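Local atomic coordinates of predicted ATPase involved in replication control, Cdc46/Mcm family (Methanopyrus kandleri AV19, PDB entry 3F8T), a protein that probably binds ATP and single-stranded DNA as a homologue of the replicative MCM helicases. Residues R197-K202 and T397-Y402; T207-I212 and V221-A226; L227-C232 and R401-A406; R408-P413 and L467-E472. The protein carries 2 engineered substitutions. All coordinates share one frame; numbering follows the deposited sequence.

Interaction 1. Residues R197-K202 and T397-Y402; sequences RELADK and TLLRRY
Leu199 and Tyr402 mark the closest backbone approach, 8.7 Å between their CA atoms, of two helical segments that run almost perpendicular to each other. The axes of 197-201 and 397-402 come no nearer than 11.7 Å and cross at -84°, so the backbones stay well apart and one large side chain from each helix has to bridge the gap. Segment 197-202 contributes the last turn of its helix; Lys202 is the first residue to leave helical geometry.

Leu199 reaches across with CD2, which sits over the centre of the Tyr402 ring, 3.9 Å from the centroid and 13° off the ring normal, a CH-pi contact. With CG anti to the backbone N (chi1 -179°), the ring of Tyr402 is thrown out from its helix toward 197-202, and its turn about the CB-CG bond presents a face to the leucine. The same methyl also touches Leu399 CD2 at 4.2 Å and, more loosely, Leu398 CD2, so a branched leucine end fills the space between an aromatic face and two aliphatic chains. Beyond the ring, Tyr402 OH lies against Ala200, 3.3 Å from its CB; the small alanine leaves room for the phenol to pass. That hydroxyl is not left without a polar partner in this buried place, since it hydrogen-bonds to Met465 O, at the end of helix 449-465.

Phe208 of helix 204-212 packs against both Leu399 and Tyr402. The arrangement is a nearly orthogonal helix crossing with an aromatic-aliphatic core, joining helix 190-201, on the ATPase side, to helix 396-409, which begins the lid.

Interaction 2. Residues T207-I212 and V221-A226; sequences TFARAI and VGKMLA
Ala209 and Gly222 bring their CA atoms to 3.9 Å, which lets two helices pass with only 7.5 Å between the axes of the segments, at a crossing angle of 108°. Gly222 suits this point because it has no side chain to keep the backbones apart, and Ala209 lays its small CB directly on the opposite main chain, 3.5 Å from Gly222 C. A CA-H...O contact from Ala209 CA to Gly222 O accompanies this close approach.

Ile212 flanks the crossing and splits its two branches between two partners. With CG1 beside the backbone N (chi1 -64°) and the chain extended beyond it, CD1 reaches the main chain of Ala226, 3.4 Å from its N. The other branch, CG2, meets Leu225 CD1 at 3.7 Å, the two side chains slanting across one another. Phe208 touches Ala226 through CB alone, methylene against methyl at 3.7 Å, while its ring turns off to meet the ring of Phe230 edge to face.

Val221 and Met224 point elsewhere, onto strands 242-245 and 373-376 of the parallel sheet, while Leu225 touches both Ile212 and strand 242-245. Helix 219-229 thus lies between the sheet and helix 204-212.

Interaction 3. Residues L227-C232 and R401-A406; sequences LQLFSC and RYLLYA
Phe230 and Leu403 form the tight part of this contact. Leu403 CD1 stands over the centre of the Phe230 ring, 3.5 Å from the centroid and just 3° off the normal, a nearly ideal CH-pi geometry. It gets there because Leu403 CG lies anti to the backbone N (chi1 173°), which carries the branched end toward 227-232. The two methyls divide the work: CD1 also touches Leu229 O, while CD2 lies 3.9 Å from Leu229 CB, the two leucines crossing at about a right angle.

The rim of the same ring is held by different groups. Ala406 CB presses on Phe230 CE2 at 3.6 Å, its small methyl allowing the ring to slide close to the helix, and Tyr402 CD2 lies in the ring plane, 3.8 Å from Phe230 CZ. A flat, wholly apolar phenylalanine suits a site where one face and the edge are both lined with carbon.

Contact ends before Cys232, whose side chain stays 6.0 Å from 401-406. Here the chain leaves its helix in a type I turn, Leu229 to Cys232, and Gln228 O is gripped twice, by Ser231 N and by Ser231 OG at 2.7 Å. These residues are buried, and their polar atoms find further partners: Ser231 OG in Leu240 N, Gln228 NE2 in Leu240 O.

The CH-pi and edge contacts of Phe230 join the end of helix 219-229 of the AAA+ ATPase core to the first helix of the MCM lid.

Interaction 4. Residues R408-P413 and L467-E472; sequences REHPAP and LSDDVE. Engineered in segment 408-413: Ala412 (natural residue Lys).
His410 and Asp469 are joined by a hydrogen bond from ND1 to OD1, 2.8 Å long with an angle of 157° at the hydrogen. Asp469 OD1 lies close to the imidazole plane but is itself approached from above its carboxylate, the two planes being 50° apart. His410 chi1 of -55° puts the ring beside its own backbone N, and the turn about CB-CG (chi2 -80°) lays a face over the main chain of 467-468: Ser468 N lies beneath its centre and Leu467 O near its rim, 3.1 Å from CE1. The carboxylate would favour a proton on ND1.

Two waters extend the grip of Asp469. One bridges OD2 to Glu409 O, 2.7 Å from each; the other links OD1 to the N of Ala412, an engineered residue. An aspartate, short and with two acceptors, thus ties down the chain just beyond the helix end.

Pro413 is rigid and apolar; its CB meets Val471 CG2 at 3.8 Å. Leu467 has positive phi as the C-prime residue of the Schellman motif ending helix 449-465, and Ser468 OG takes Asp470 N in an ST turn. Capped helix end, water-bridged turn and the short parallel pairing of 414-415 with 470-471 together join two helix-to-strand turns within the MCM lid.

In the fold
From the N terminus, helix 190-201 comes first, and interaction 1 joins it to helix 396-409, closing a loop of nearly two hundred residues that holds most of the ATPase core. Interaction 2 is nested inside it, a short closure between the successive helices 204-212 and 219-229. Interaction 3 starts farther along helix 219-229 and returns to helix 396-409, ending on the same part of that helix as interaction 1, with Tyr402 common to both. Interaction 4 opens only as that helix ends and stays within the lid. Interactions 1 and 3 bridge core and lid, and through them interaction 2, in the core, is linked to interaction 4, which it does not touch directly; Leu467 makes the lid-side connection.

Interaction 1. Residues R197-K202 and T397-Y402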
# COMPACT_ATOMS: atom_id res chain seq x y z
N ARG A 197 -16.03 15.04 8.08
CA ARG A 197 -15.84 16.09 9.08
C ARG A 197 -16.61 15.80 10.36
O ARG A 197 -16.10 16.00 11.45
CB ARG A 197 -16.18 17.48 8.54
CG ARG A 197 -15.90 18.62 9.54
CD ARG A 197 -14.44 18.61 10.05
NE ARG A 197 -13.45 18.61 8.97
CZ ARG A 197 -12.15 18.38 9.15
NH1 ARG A 197 -11.69 18.13 10.37
NH2 ARG A 197 -11.31 18.39 8.12
N GLU A 198 -17.84 15.28 10.22
CA GLU A 198 -18.62 14.87 11.38
C GLU A 198 -17.95 13.76 12.17
O GLU A 198 -17.92 13.81 13.40
CB GLU A 198 -20.04 14.46 10.96
CG GLU A 198 -20.91 15.68 10.61
CD GLU A 198 -22.22 15.27 9.96
OE1 GLU A 198 -22.80 14.25 10.39
OE2 GLU A 198 -22.66 15.98 9.03
N LEU A 199 -17.41 12.76 11.47
CA LEU A 199 -16.70 11.67 12.14
C LEU A 199 -15.50 12.21 12.91
O LEU A 199 -15.34 11.93 14.11
CB LEU A 199 -16.29 10.57 11.13
CG LEU A 199 -15.66 9.27 11.64
CD1 LEU A 199 -16.43 8.68 12.81
CD2 LEU A 199 -15.55 8.24 10.50
N ALA A 200 -14.68 13.03 12.25
CA ALA A 200 -13.53 13.69 12.89
C ALA A 200 -13.85 14.45 14.18
O ALA A 200 -13.09 14.40 15.15
CB ALA A 200 -12.83 14.61 11.91
N ASP A 201 -14.97 15.17 14.18
CA ASP A 201 -15.39 15.97 15.33
C ASP A 201 -15.83 15.13 16.54
O ASP A 201 -15.74 15.59 17.67
CB ASP A 201 -16.51 16.94 14.94
CG ASP A 201 -15.99 18.15 14.19
OD1 ASP A 201 -14.79 18.47 14.30
OD2 ASP A 201 -16.79 18.80 13.49
N LYS A 202 -16.31 13.91 16.28
CA LYS A 202 -16.82 13.03 17.34
C LYS A 202 -15.71 12.35 18.15
O LYS A 202 -14.84 12.99 18.72
CB LYS A 202 -17.72 11.96 16.73
CG LYS A 202 -19.05 12.47 16.24
CD LYS A 202 -19.82 11.37 15.54
CE LYS A 202 -20.95 11.94 14.70
NZ LYS A 202 -21.36 10.99 13.62
N THR A 397 -17.64 0.74 4.59
CA THR A 397 -17.31 1.57 3.42
C THR A 397 -16.86 2.97 3.86
O THR A 397 -15.81 3.44 3.43
CB THR A 397 -18.49 1.66 2.44
OG1 THR A 397 -18.74 0.36 1.89
CG2 THR A 397 -18.18 2.62 1.31
N LEU A 398 -17.66 3.60 4.72
CA LEU A 398 -17.33 4.91 5.24
C LEU A 398 -16.02 4.86 6.02
O LEU A 398 -15.11 5.64 5.75
CB LEU A 398 -18.46 5.49 6.10
CG LEU A 398 -18.13 6.84 6.78
CD1 LEU A 398 -18.07 8.00 5.79
CD2 LEU A 398 -19.06 7.19 7.96
N LEU A 399 -15.93 3.92 6.97
CA LEU A 399 -14.73 3.78 7.80
C LEU A 399 -13.47 3.61 6.97
O LEU A 399 -12.45 4.25 7.24
CB LEU A 399 -14.89 2.60 8.77
CG LEU A 399 -15.98 2.75 9.84
CD1 LEU A 399 -15.96 1.57 10.82
CD2 LEU A 399 -15.84 4.06 10.58
N ARG A 400 -13.52 2.75 5.96
CA ARG A 400 -12.34 2.47 5.14
C ARG A 400 -11.97 3.67 4.27
O ARG A 400 -10.79 4.02 4.13
CB ARG A 400 -12.57 1.25 4.26
CG ARG A 400 -11.29 0.70 3.63
CD ARG A 400 -11.59 -0.31 2.54
NE ARG A 400 -12.76 -1.13 2.88
CZ ARG A 400 -13.97 -1.03 2.31
NH1 ARG A 400 -14.21 -0.14 1.35
NH2 ARG A 400 -14.94 -1.84 2.72
N ARG A 401 -12.98 4.28 3.65
CA ARG A 401 -12.74 5.47 2.83
C ARG A 401 -12.21 6.67 3.64
O ARG A 401 -11.34 7.39 3.16
CB ARG A 401 -14.00 5.86 2.04
CG ARG A 401 -14.24 4.94 0.86
CD ARG A 401 -15.60 5.23 0.24
NE ARG A 401 -15.60 6.52 -0.44
CZ ARG A 401 -15.15 6.72 -1.67
NH1 ARG A 401 -14.65 5.72 -2.39
NH2 ARG A 401 -15.22 7.94 -2.18
N TYR A 402 -12.72 6.85 4.86
CA TYR A 402 -12.20 7.87 5.77
C TYR A 402 -10.73 7.63 6.07
O TYR A 402 -9.94 8.56 6.07
CB TYR A 402 -12.98 7.83 7.09
CG TYR A 402 -12.59 8.84 8.15
CD1 TYR A 402 -13.13 10.11 8.15
CD2 TYR A 402 -11.73 8.49 9.20
CE1 TYR A 402 -12.82 11.04 9.12
CE2 TYR A 402 -11.40 9.40 10.19
CZ TYR A 402 -11.95 10.68 10.15
OH TYR A 402 -11.67 11.59 11.14

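Interaction 2. Residues T207-I212 and V221-A226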
# COMPACT_ATOMS: atom_id res chain seq x y z
N THR A 207 -15.12 4.67 17.76
CA THR A 207 -15.83 4.10 16.62
C THR A 207 -15.01 3.01 15.92
O THR A 207 -15.53 1.91 15.68
CB THR A 207 -16.22 5.20 15.64
OG1 THR A 207 -17.03 6.16 16.32
CG2 THR A 207 -16.99 4.63 14.48
N PHE A 208 -13.76 3.31 15.57
CA PHE A 208 -12.91 2.33 14.89
C PHE A 208 -12.59 1.15 15.80
O PHE A 208 -12.60 0.01 15.34
CB PHE A 208 -11.62 2.98 14.38
CG PHE A 208 -11.74 3.62 13.04
CD1 PHE A 208 -12.09 4.97 12.92
CD2 PHE A 208 -11.49 2.88 11.87
CE1 PHE A 208 -12.17 5.57 11.65
CE2 PHE A 208 -11.57 3.47 10.61
CZ PHE A 208 -11.93 4.82 10.50
N ALA A 209 -12.36 1.42 17.09
CA ALA A 209 -12.01 0.38 18.07
C ALA A 209 -13.13 -0.65 18.21
O ALA A 209 -12.89 -1.85 18.25
CB ALA A 209 -11.72 1.03 19.44
N ARG A 210 -14.36 -0.16 18.27
CA ARG A 210 -15.53 -1.04 18.36
C ARG A 210 -15.79 -1.78 17.06
O ARG A 210 -16.21 -2.95 17.07
CB ARG A 210 -16.76 -0.25 18.80
CG ARG A 210 -16.94 -0.24 20.31
CD ARG A 210 -16.84 1.13 20.91
NE ARG A 210 -17.17 1.16 22.34
CZ ARG A 210 -16.33 0.81 23.31
NH1 ARG A 210 -16.72 0.88 24.58
NH2 ARG A 210 -15.11 0.38 23.03
N ALA A 211 -15.51 -1.13 15.93
CA ALA A 211 -15.61 -1.80 14.64
C ALA A 211 -14.66 -2.99 14.58
O ALA A 211 -15.04 -4.07 14.12
CB ALA A 211 -15.32 -0.83 13.51
N ILE A 212 -13.45 -2.81 15.08
CA ILE A 212 -12.42 -3.84 15.03
C ILE A 212 -12.61 -4.98 16.03
O ILE A 212 -12.47 -6.16 15.68
CB ILE A 212 -11.00 -3.23 15.22
CG1 ILE A 212 -10.67 -2.28 14.07
CG2 ILE A 212 -9.95 -4.35 15.34
CD1 ILE A 212 -9.44 -1.41 14.32
N VAL A 221 -7.44 -3.11 23.18
CA VAL A 221 -7.00 -3.86 22.01
C VAL A 221 -7.53 -3.17 20.74
O VAL A 221 -6.76 -2.89 19.82
CB VAL A 221 -7.44 -5.34 22.09
CG1 VAL A 221 -7.10 -6.05 20.80
CG2 VAL A 221 -6.77 -6.02 23.29
N GLY A 222 -8.84 -2.90 20.71
CA GLY A 222 -9.46 -2.18 19.57
C GLY A 222 -8.78 -0.85 19.29
O GLY A 222 -8.56 -0.49 18.13
N LYS A 223 -8.47 -0.09 20.34
CA LYS A 223 -7.84 1.23 20.18
C LYS A 223 -6.45 1.09 19.58
O LYS A 223 -6.08 1.84 18.69
CB LYS A 223 -7.78 1.97 21.52
CG LYS A 223 -9.16 2.45 22.03
CD LYS A 223 -8.97 3.15 23.35
CE LYS A 223 -10.31 3.73 23.83
NZ LYS A 223 -10.15 4.24 25.22
N MET A 224 -5.68 0.12 20.06
CA MET A 224 -4.34 -0.16 19.50
C MET A 224 -4.38 -0.47 18.00
O MET A 224 -3.61 0.07 17.22
CB MET A 224 -3.72 -1.36 20.21
CG MET A 224 -3.38 -1.12 21.66
SD MET A 224 -2.62 -2.64 22.30
CE MET A 224 -2.23 -2.03 23.93
N LEU A 225 -5.27 -1.37 17.61
CA LEU A 225 -5.44 -1.74 16.20
C LEU A 225 -6.01 -0.61 15.35
O LEU A 225 -5.62 -0.46 14.19
CB LEU A 225 -6.31 -3.00 16.07
CG LEU A 225 -5.84 -4.23 16.86
CD1 LEU A 225 -6.62 -5.45 16.41
CD2 LEU A 225 -4.39 -4.49 16.65
N ALA A 226 -6.94 0.16 15.91
CA ALA A 226 -7.44 1.37 15.22
C ALA A 226 -6.28 2.33 14.89
O ALA A 226 -6.11 2.75 13.74
CB ALA A 226 -8.49 2.07 16.05

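Interaction 3. Residues L227-C232 and R401-A406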
# COMPACT_ATOMS: atom_id res chain seq x y z
N LEU A 227 -5.47 2.65 15.89
CA LEU A 227 -4.37 3.58 15.66
C LEU A 227 -3.30 2.96 14.74
O LEU A 227 -2.68 3.65 13.94
CB LEU A 227 -3.79 4.06 17.01
CG LEU A 227 -4.76 4.92 17.85
CD1 LEU A 227 -4.23 5.07 19.25
CD2 LEU A 227 -4.99 6.31 17.22
N GLN A 228 -3.08 1.66 14.84
CA GLN A 228 -2.20 1.01 13.85
C GLN A 228 -2.64 1.26 12.38
O GLN A 228 -1.82 1.61 11.53
CB GLN A 228 -2.05 -0.49 14.12
CG GLN A 228 -1.18 -1.19 13.07
CD GLN A 228 -1.05 -2.66 13.32
OE1 GLN A 228 -2.05 -3.34 13.56
NE2 GLN A 228 0.19 -3.17 13.28
N LEU A 229 -3.94 1.12 12.10
CA LEU A 229 -4.46 1.42 10.75
C LEU A 229 -4.09 2.84 10.32
O LEU A 229 -3.64 3.05 9.19
CB LEU A 229 -5.98 1.24 10.69
CG LEU A 229 -6.44 -0.23 10.66
CD1 LEU A 229 -7.94 -0.30 10.97
CD2 LEU A 229 -6.13 -0.89 9.33
N PHE A 230 -4.22 3.78 11.24
CA PHE A 230 -3.91 5.19 10.98
C PHE A 230 -2.41 5.51 10.99
O PHE A 230 -2.01 6.68 10.85
CB PHE A 230 -4.70 6.07 11.94
CG PHE A 230 -6.15 6.25 11.51
CD1 PHE A 230 -7.12 5.33 11.89
CD2 PHE A 230 -6.51 7.32 10.70
CE1 PHE A 230 -8.44 5.48 11.47
CE2 PHE A 230 -7.83 7.49 10.29
CZ PHE A 230 -8.80 6.57 10.68
N SER A 231 -1.58 4.48 11.12
CA SER A 231 -0.13 4.66 11.02
C SER A 231 0.41 4.18 9.67
O SER A 231 1.62 4.20 9.44
CB SER A 231 0.58 3.93 12.15
OG SER A 231 0.69 2.56 11.85
N CYS A 232 -0.47 3.71 8.81
CA CYS A 232 -0.08 3.15 7.51
C CYS A 232 0.40 4.22 6.52
O CYS A 232 -0.35 4.64 5.64
CB CYS A 232 -1.23 2.35 6.91
SG CYS A 232 -1.46 0.75 7.70
N ARG A 401 -12.98 4.28 3.65
CA ARG A 401 -12.74 5.47 2.83
C ARG A 401 -12.21 6.67 3.64
O ARG A 401 -11.34 7.39 3.16
CB ARG A 401 -14.00 5.86 2.04
CG ARG A 401 -14.24 4.94 0.86
CD ARG A 401 -15.60 5.23 0.24
NE ARG A 401 -15.60 6.52 -0.44
CZ ARG A 401 -15.15 6.72 -1.67
NH1 ARG A 401 -14.65 5.72 -2.39
NH2 ARG A 401 -15.22 7.94 -2.18
N TYR A 402 -12.72 6.85 4.86
CA TYR A 402 -12.20 7.87 5.77
C TYR A 402 -10.73 7.63 6.07
O TYR A 402 -9.94 8.56 6.07
CB TYR A 402 -12.98 7.83 7.09
CG TYR A 402 -12.59 8.84 8.15
CD1 TYR A 402 -13.13 10.11 8.15
CD2 TYR A 402 -11.73 8.49 9.20
CE1 TYR A 402 -12.82 11.04 9.12
CE2 TYR A 402 -11.40 9.40 10.19
CZ TYR A 402 -11.95 10.68 10.15
OH TYR A 402 -11.67 11.59 11.14
N LEU A 403 -10.37 6.37 6.34
CA LEU A 403 -8.98 6.02 6.63
C LEU A 403 -8.08 6.36 5.45
O LEU A 403 -7.06 7.02 5.59
CB LEU A 403 -8.85 4.53 6.95
CG LEU A 403 -7.44 3.93 7.12
CD1 LEU A 403 -6.65 4.60 8.26
CD2 LEU A 403 -7.58 2.43 7.38
N LEU A 404 -8.49 5.91 4.27
CA LEU A 404 -7.75 6.18 3.04
C LEU A 404 -7.52 7.67 2.84
O LEU A 404 -6.41 8.12 2.45
CB LEU A 404 -8.52 5.62 1.84
CG LEU A 404 -8.44 4.11 1.59
CD1 LEU A 404 -9.39 3.72 0.48
CD2 LEU A 404 -7.02 3.69 1.23
N TYR A 405 -8.59 8.42 3.07
CA TYR A 405 -8.56 9.87 2.98
C TYR A 405 -7.56 10.46 3.99
O TYR A 405 -6.65 11.24 3.63
CB TYR A 405 -9.97 10.41 3.20
CG TYR A 405 -10.07 11.91 3.04
CD1 TYR A 405 -10.05 12.50 1.77
CD2 TYR A 405 -10.20 12.73 4.15
CE1 TYR A 405 -10.15 13.89 1.64
CE2 TYR A 405 -10.29 14.10 4.02
CZ TYR A 405 -10.27 14.67 2.77
OH TYR A 405 -10.36 16.02 2.66
N ALA A 406 -7.71 10.06 5.25
CA ALA A 406 -6.88 10.58 6.34
C ALA A 406 -5.38 10.35 6.10
O ALA A 406 -4.57 11.26 6.33
CB ALA A 406 -7.31 9.94 7.69

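Interaction 4. Residues R408-P413 and L467-E472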
# COMPACT_ATOMS: atom_id res chain seq x y z
N ARG A 408 -3.76 9.85 3.20
CA ARG A 408 -3.26 10.60 2.04
C ARG A 408 -3.19 12.09 2.38
O ARG A 408 -2.25 12.79 1.96
CB ARG A 408 -4.16 10.39 0.81
CG ARG A 408 -3.61 11.08 -0.47
CD ARG A 408 -4.53 10.84 -1.68
NE ARG A 408 -5.89 11.29 -1.37
CZ ARG A 408 -6.38 12.49 -1.67
NH1 ARG A 408 -5.64 13.38 -2.33
NH2 ARG A 408 -7.62 12.79 -1.31
N GLU A 409 -4.17 12.57 3.13
CA GLU A 409 -4.28 14.00 3.40
C GLU A 409 -3.44 14.46 4.58
O GLU A 409 -3.10 15.63 4.67
CB GLU A 409 -5.73 14.43 3.62
CG GLU A 409 -6.60 14.38 2.36
CD GLU A 409 -5.99 15.15 1.18
OE1 GLU A 409 -5.56 16.30 1.36
OE2 GLU A 409 -5.93 14.58 0.09
N HIS A 410 -3.14 13.55 5.51
CA HIS A 410 -2.35 13.90 6.70
C HIS A 410 -1.19 12.93 6.96
O HIS A 410 -1.12 12.31 8.01
CB HIS A 410 -3.29 14.04 7.90
CG HIS A 410 -4.39 15.02 7.66
ND1 HIS A 410 -4.21 16.38 7.77
CD2 HIS A 410 -5.66 14.84 7.20
CE1 HIS A 410 -5.33 17.00 7.44
NE2 HIS A 410 -6.22 16.09 7.09
N PRO A 411 -0.26 12.81 5.98
CA PRO A 411 0.79 11.81 6.10
C PRO A 411 1.77 12.13 7.22
O PRO A 411 2.37 11.21 7.79
CB PRO A 411 1.51 11.87 4.74
CG PRO A 411 1.25 13.27 4.23
CD PRO A 411 -0.15 13.58 4.72
N ALA A 412 1.92 13.41 7.54
CA ALA A 412 3.03 13.81 8.41
C ALA A 412 2.67 14.82 9.49
O ALA A 412 3.20 15.94 9.48
CB ALA A 412 4.20 14.32 7.54
N PRO A 413 1.79 14.44 10.45
CA PRO A 413 1.52 15.40 11.52
C PRO A 413 2.74 15.54 12.41
O PRO A 413 3.54 14.62 12.49
CB PRO A 413 0.38 14.77 12.33
CG PRO A 413 0.05 13.49 11.67
CD PRO A 413 1.08 13.16 10.65
N LEU A 467 -8.11 14.02 11.47
CA LEU A 467 -7.80 14.74 10.24
C LEU A 467 -6.94 15.98 10.53
O LEU A 467 -7.18 17.06 9.97
CB LEU A 467 -9.09 15.13 9.47
CG LEU A 467 -10.05 14.01 9.06
CD1 LEU A 467 -11.27 14.62 8.36
CD2 LEU A 467 -9.37 12.99 8.14
N SER A 468 -5.94 15.82 11.38
CA SER A 468 -5.10 16.94 11.76
C SER A 468 -3.62 16.76 11.42
O SER A 468 -3.09 15.64 11.41
CB SER A 468 -5.30 17.26 13.24
OG SER A 468 -4.34 18.20 13.67
N ASP A 469 -2.95 17.88 11.16
CA ASP A 469 -1.51 17.88 10.97
C ASP A 469 -0.76 18.28 12.24
O ASP A 469 0.47 18.29 12.25
CB ASP A 469 -1.12 18.81 9.83
CG ASP A 469 -1.59 18.29 8.49
OD1 ASP A 469 -1.53 17.06 8.24
OD2 ASP A 469 -2.02 19.13 7.67
N ASP A 470 -1.50 18.60 13.30
CA ASP A 470 -0.92 18.98 14.57
C ASP A 470 -1.17 17.91 15.63
O ASP A 470 -2.32 17.61 15.98
CB ASP A 470 -1.48 20.33 15.02
CG ASP A 470 -1.16 21.44 14.03
OD1 ASP A 470 -0.06 21.44 13.45
OD2 ASP A 470 -2.03 22.31 13.83
N VAL A 471 -0.10 17.31 16.13
CA VAL A 471 -0.21 16.40 17.27
C VAL A 471 -0.32 17.24 18.54
O VAL A 471 0.56 18.06 18.83
CB VAL A 471 1.00 15.45 17.37
CG1 VAL A 471 0.76 14.41 18.46
CG2 VAL A 471 1.26 14.79 16.02
N GLU A 472 -1.40 17.04 19.30
CA GLU A 472 -1.71 17.86 20.49
C GLU A 472 -1.53 17.04 21.77
O GLU A 472 -1.44 15.81 21.70
CB GLU A 472 -3.16 18.36 20.40
CG GLU A 472 -3.52 19.02 19.07
CD GLU A 472 -3.30 20.52 19.07
OE1 GLU A 472 -2.61 21.03 19.99
OE2 GLU A 472 -3.82 21.20 18.15
O HOH W 1 -2.47 18.18 5.18
O HOH W 2 0.58 15.90 7.08